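PDB 4J3G: GCN5-related N-acetyltransferase from Brucella melitensis biovar Abortus, which probably transfers an acetyl group from acetyl-coenzyme A to the amino group of an acceptor, perhaps the N-terminal alanine of a ribosomal protein. Local coordinates for residues 29-34 against 61-66; 153-158 against 179-184. One frame throughout, in Å; residues are numbered along the deposited sequence.

Interaction 1: 29-34 against 61-66. With SO4 (sulfate ion), chain F.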
# COMPACT_ATOMS: atom_id res chain seq x y z
N ALA A 29 19.61 -5.82 14.54
CA ALA A 29 20.35 -4.57 14.41
C ALA A 29 20.39 -3.83 15.74
O ALA A 29 19.41 -3.79 16.47
CB ALA A 29 19.70 -3.66 13.37
N THR A 30 21.51 -3.19 16.00
CA THR A 30 21.65 -2.30 17.16
C THR A 30 21.93 -0.90 16.66
O THR A 30 22.19 -0.69 15.48
CB THR A 30 22.81 -2.77 18.07
OG1 THR A 30 24.05 -2.67 17.34
CG2 THR A 30 22.60 -4.21 18.49
N GLU A 31 21.95 0.04 17.60
CA GLU A 31 22.27 1.42 17.31
C GLU A 31 23.66 1.54 16.67
O GLU A 31 23.87 2.38 15.82
CB GLU A 31 22.17 2.25 18.59
CG GLU A 31 22.14 3.76 18.37
CD GLU A 31 20.80 4.28 17.85
OE1 GLU A 31 19.87 3.49 17.59
OE2 GLU A 31 20.68 5.51 17.70
N ALA A 32 24.60 0.70 17.12
CA ALA A 32 25.96 0.60 16.53
C ALA A 32 26.01 0.31 15.03
O ALA A 32 27.02 0.61 14.36
CB ALA A 32 26.73 -0.48 17.26
N ASP A 33 24.95 -0.30 14.51
CA ASP A 33 24.89 -0.72 13.10
C ASP A 33 24.39 0.40 12.20
O ASP A 33 24.40 0.27 10.97
CB ASP A 33 23.96 -1.91 12.94
CG ASP A 33 24.50 -3.20 13.58
OD1 ASP A 33 25.72 -3.48 13.53
OD2 ASP A 33 23.66 -3.98 14.06
N LEU A 34 23.96 1.50 12.81
CA LEU A 34 23.30 2.53 12.07
C LEU A 34 24.16 3.12 10.92
O LEU A 34 23.64 3.35 9.85
CB LEU A 34 22.81 3.63 13.00
CG LEU A 34 21.45 3.43 13.68
CD1 LEU A 34 21.27 4.59 14.66
CD2 LEU A 34 20.33 3.41 12.67
N ASN A 61 17.83 10.25 10.41
CA ASN A 61 16.70 9.63 9.72
C ASN A 61 16.62 8.11 10.02
O ASN A 61 15.58 7.59 10.40
CB ASN A 61 16.81 9.87 8.22
CG ASN A 61 15.71 9.23 7.43
OD1 ASN A 61 15.73 8.01 7.17
ND2 ASN A 61 14.77 10.05 6.96
N ARG A 62 17.75 7.43 9.90
CA ARG A 62 17.78 5.99 10.13
C ARG A 62 17.65 5.66 11.61
O ARG A 62 17.15 4.60 11.96
CB ARG A 62 19.07 5.41 9.57
CG ARG A 62 19.20 5.57 8.06
CD ARG A 62 18.15 4.76 7.32
NE ARG A 62 16.88 5.47 7.15
CZ ARG A 62 15.76 4.91 6.73
NH1 ARG A 62 14.68 5.64 6.58
NH2 ARG A 62 15.73 3.63 6.45
N HIS A 63 18.10 6.56 12.47
CA HIS A 63 17.94 6.35 13.90
C HIS A 63 16.44 6.34 14.26
O HIS A 63 15.97 5.48 15.05
CB HIS A 63 18.70 7.42 14.68
CG HIS A 63 18.26 7.58 16.10
ND1 HIS A 63 18.78 6.82 17.13
CD2 HIS A 63 17.36 8.41 16.67
CE1 HIS A 63 18.22 7.18 18.27
NE2 HIS A 63 17.36 8.15 18.02
N GLN A 64 15.69 7.29 13.71
CA GLN A 64 14.24 7.35 13.93
C GLN A 64 13.58 6.12 13.31
O GLN A 64 12.67 5.53 13.91
CB GLN A 64 13.61 8.62 13.34
CG GLN A 64 14.12 9.91 13.99
CD GLN A 64 13.55 11.16 13.36
OE1 GLN A 64 12.52 11.11 12.68
NE2 GLN A 64 14.23 12.29 13.58
N TRP A 65 14.08 5.68 12.16
CA TRP A 65 13.49 4.53 11.46
C TRP A 65 13.64 3.27 12.30
O TRP A 65 12.67 2.48 12.48
CB TRP A 65 14.14 4.35 10.09
CG TRP A 65 13.65 3.14 9.33
CD1 TRP A 65 12.55 3.05 8.55
CD2 TRP A 65 14.28 1.85 9.28
NE1 TRP A 65 12.45 1.80 8.02
CE2 TRP A 65 13.50 1.04 8.44
CE3 TRP A 65 15.42 1.32 9.85
CZ2 TRP A 65 13.80 -0.30 8.20
CZ3 TRP A 65 15.75 -0.00 9.58
CH2 TRP A 65 14.95 -0.78 8.75
N LEU A 66 14.84 3.09 12.85
CA LEU A 66 15.14 1.90 13.66
C LEU A 66 14.34 1.96 14.96
O LEU A 66 13.81 0.96 15.41
CB LEU A 66 16.63 1.83 13.96
CG LEU A 66 17.12 0.62 14.79
CD1 LEU A 66 16.79 -0.70 14.13
CD2 LEU A 66 18.59 0.73 15.03
S SO4 F . 10.04 2.05 5.61
O1 SO4 F . 9.48 1.32 4.44
O2 SO4 F . 9.05 2.10 6.71
O3 SO4 F . 11.25 1.31 6.04
O4 SO4 F . 10.40 3.45 5.26
O HOH W 1 17.34 3.96 16.93
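In the N-terminal strand-helix-helix unit of the GNAT fold, the turn between strand 25-28 and helix 34-47 packs on helix 59-72 through Leu34, Leu66 and a Glu31-His63 pair. Leu34 supplies the apolar centre, its two methyls fitting against successive residues of the helix. CD2 sits over the backbone at Arg62 O, 3.5 Å away, while CD1 rests 3.8 Å from His63 CB. Leu66 answers with both branches: its CD2 lies 4.0 Å from Leu34 CD2, and its CD1 reaches Ala29 CB, next to Val76 of strand 76-81.

At the outer margin the contact turns polar. Glu31 carries CG opposite its backbone N (chi1 -165°) and bends at chi2, which swings the carboxylate back to the helix. Its OE2 meets the imidazole edge-on and accepts from His63 ND1; the 2.4 Å modelled between these two atoms is doubtfully short. Carboxylate and ring stand almost perpendicular, 87° apart. The other oxygen, OE1, takes a hydrogen bond from a water at 2.7 Å that also donates to His63 O, so both carboxylate oxygens are tied to the same helical residue.

Within the turn, Thr30 N donates to Asp33 OD2 at 3.0 Å, an oxygen that also forms a salt bridge with Arg27. Away from this contact, Trp65 NE1 points at O3 of a sulfate, probably from the crystallisation liquor, at a doubtfully short modelled distance. Leucine packing with a histidine-carboxylate hydrogen bond at its outer edge thus joins the turn leading into the first helix of a GNAT domain to the second helix.

Interaction 2: 153-158 against 179-184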
# COMPACT_ATOMS: atom_id res chain seq x y z
N LEU A 153 14.61 -15.23 -6.23
CA LEU A 153 15.06 -15.36 -4.85
C LEU A 153 13.84 -15.53 -3.92
O LEU A 153 13.79 -16.45 -3.10
CB LEU A 153 15.94 -14.14 -4.46
CG LEU A 153 16.62 -14.00 -3.09
CD1 LEU A 153 17.84 -13.07 -3.16
CD2 LEU A 153 15.64 -13.46 -2.09
N HIS A 154 12.86 -14.63 -4.04
CA HIS A 154 11.64 -14.75 -3.25
C HIS A 154 10.89 -16.03 -3.57
O HIS A 154 10.45 -16.71 -2.69
CB HIS A 154 10.74 -13.52 -3.45
CG HIS A 154 11.23 -12.29 -2.75
ND1 HIS A 154 12.30 -11.55 -3.20
CD2 HIS A 154 10.74 -11.63 -1.67
CE1 HIS A 154 12.49 -10.52 -2.39
NE2 HIS A 154 11.55 -10.53 -1.47
N ARG A 155 10.78 -16.38 -4.85
CA ARG A 155 10.11 -17.61 -5.22
C ARG A 155 10.74 -18.85 -4.57
O ARG A 155 10.04 -19.76 -4.20
CB ARG A 155 10.06 -17.78 -6.73
CG ARG A 155 9.19 -18.93 -7.16
CD ARG A 155 8.42 -18.71 -8.45
NE ARG A 155 9.14 -17.99 -9.52
CZ ARG A 155 8.57 -17.09 -10.34
NH1 ARG A 155 7.30 -16.69 -10.16
NH2 ARG A 155 9.29 -16.51 -11.30
N SER A 156 12.06 -18.83 -4.44
CA SER A 156 12.79 -19.93 -3.81
C SER A 156 12.41 -20.16 -2.36
O SER A 156 12.60 -21.26 -1.81
CB SER A 156 14.34 -19.77 -3.97
OG SER A 156 14.90 -18.81 -3.03
N GLN A 157 11.86 -19.13 -1.74
CA GLN A 157 11.44 -19.21 -0.36
C GLN A 157 9.92 -19.37 -0.23
O GLN A 157 9.39 -19.27 0.86
CB GLN A 157 11.86 -17.92 0.36
CG GLN A 157 13.35 -17.70 0.43
CD GLN A 157 14.00 -18.85 1.12
OE1 GLN A 157 13.63 -19.18 2.24
NE2 GLN A 157 14.92 -19.52 0.45
N GLY A 158 9.22 -19.63 -1.31
CA GLY A 158 7.83 -19.99 -1.23
C GLY A 158 6.88 -18.86 -1.49
O GLY A 158 5.69 -19.03 -1.37
N LEU A 179 5.68 -5.52 -9.10
CA LEU A 179 5.15 -6.87 -8.98
C LEU A 179 4.99 -7.17 -7.51
O LEU A 179 5.90 -6.90 -6.69
CB LEU A 179 6.12 -7.89 -9.59
CG LEU A 179 5.78 -9.33 -9.18
CD1 LEU A 179 4.57 -9.91 -9.86
CD2 LEU A 179 6.94 -10.21 -9.47
N PHE A 180 3.79 -7.62 -7.13
CA PHE A 180 3.57 -8.09 -5.79
C PHE A 180 3.71 -9.63 -5.75
O PHE A 180 3.19 -10.34 -6.64
CB PHE A 180 2.18 -7.69 -5.28
CG PHE A 180 2.08 -6.28 -4.72
CD1 PHE A 180 2.93 -5.84 -3.75
CD2 PHE A 180 1.05 -5.44 -5.13
CE1 PHE A 180 2.80 -4.56 -3.20
CE2 PHE A 180 0.93 -4.16 -4.60
CZ PHE A 180 1.81 -3.73 -3.62
N MET A 181 4.41 -10.12 -4.73
CA MET A 181 4.46 -11.52 -4.36
C MET A 181 4.07 -11.65 -2.94
O MET A 181 4.21 -10.70 -2.16
CB MET A 181 5.88 -12.14 -4.51
CG MET A 181 6.45 -11.93 -5.89
SD MET A 181 8.06 -12.67 -6.15
CE MET A 181 7.56 -14.36 -6.41
N GLN A 182 3.63 -12.84 -2.57
CA GLN A 182 3.15 -13.06 -1.20
C GLN A 182 3.53 -14.44 -0.75
O GLN A 182 3.68 -15.40 -1.58
CB GLN A 182 1.61 -12.88 -1.06
CG GLN A 182 0.79 -13.98 -1.68
CD GLN A 182 -0.70 -13.85 -1.39
OE1 GLN A 182 -1.47 -13.74 -2.29
NE2 GLN A 182 -1.07 -13.82 -0.12
N LYS A 183 3.63 -14.56 0.57
CA LYS A 183 3.83 -15.85 1.25
C LYS A 183 2.85 -15.91 2.45
O LYS A 183 2.86 -15.04 3.30
CB LYS A 183 5.27 -15.99 1.74
CG LYS A 183 5.60 -17.39 2.25
CD LYS A 183 7.01 -17.53 2.82
CE LYS A 183 7.20 -18.88 3.54
NZ LYS A 183 7.05 -20.04 2.64
N ILE A 184 2.03 -16.95 2.51
CA ILE A 184 1.07 -17.10 3.64
C ILE A 184 1.74 -18.00 4.66
O ILE A 184 2.21 -19.10 4.34
CB ILE A 184 -0.31 -17.69 3.21
CG1 ILE A 184 -1.04 -16.74 2.25
CG2 ILE A 184 -1.22 -17.93 4.42
CD1 ILE A 184 -2.29 -17.30 1.62
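The end of helix 148-156 draws in on strand 174-184 as the chain leaves the helix, CA-CA separations falling from 8.0 Å for His154 and Met181 to 6.3 Å for Gly158 and Lys183. This belongs to the C-terminal part of the GNAT fold, where a beta-alpha-beta crossover links strands 138-144 and 160-171 and strand 174-184 lies antiparallel between them. The helix thus packs over the inserted strand.

Met181 is the apolar link. Its SD lies 3.9 Å from His154 CB and approaches the imidazole only obliquely, 47° off the ring normal. The bend at chi3 (79°) turns the terminal methyl to the next helical residue, CE coming to 4.2 Å from Arg155 CB. Both helical side chains have further partners: His154 ND1 bonds to Ser150 O and its ring meets Phe159 edge-to-face, while Arg155 forms a salt bridge with Glu161. From the reverse side of the strand, Gln182 OE1 accepts from Lys166 N of the second subunit.

Past the helix, Gly158 adopts a left-handed conformation with positive phi, and its N bonds to Arg155 O. A positive charge at this C-terminal end probably gains from the helix dipole. Lys183 provides it: the side chain runs extended and folds only at chi4, so that NZ donates a hydrogen bond in the carbonyl plane to Gln157 O, 3.0 Å away.

How the interactions relate
Interactions 1 and 2 illustrate how helices are packed at two distant places in one GNAT domain. Their centres lie 27 Å apart on opposite sides of the chain's centre, and even the nearest atoms are separated by about 14 Å, so neither touches the other. Interaction 1 packs the turn after the first strand on helix 59-72; interaction 2 seats the last helix on a strand of the C-terminal half, whose reverse side meets the second subunit. In GNAT enzymes acetyl-coenzyme A typically binds between the two halves of the sheet, where the strands corresponding to 103-110 and 138-144 part. The sulfate lies beside Trp65 of 61-66 and bridges neither contact.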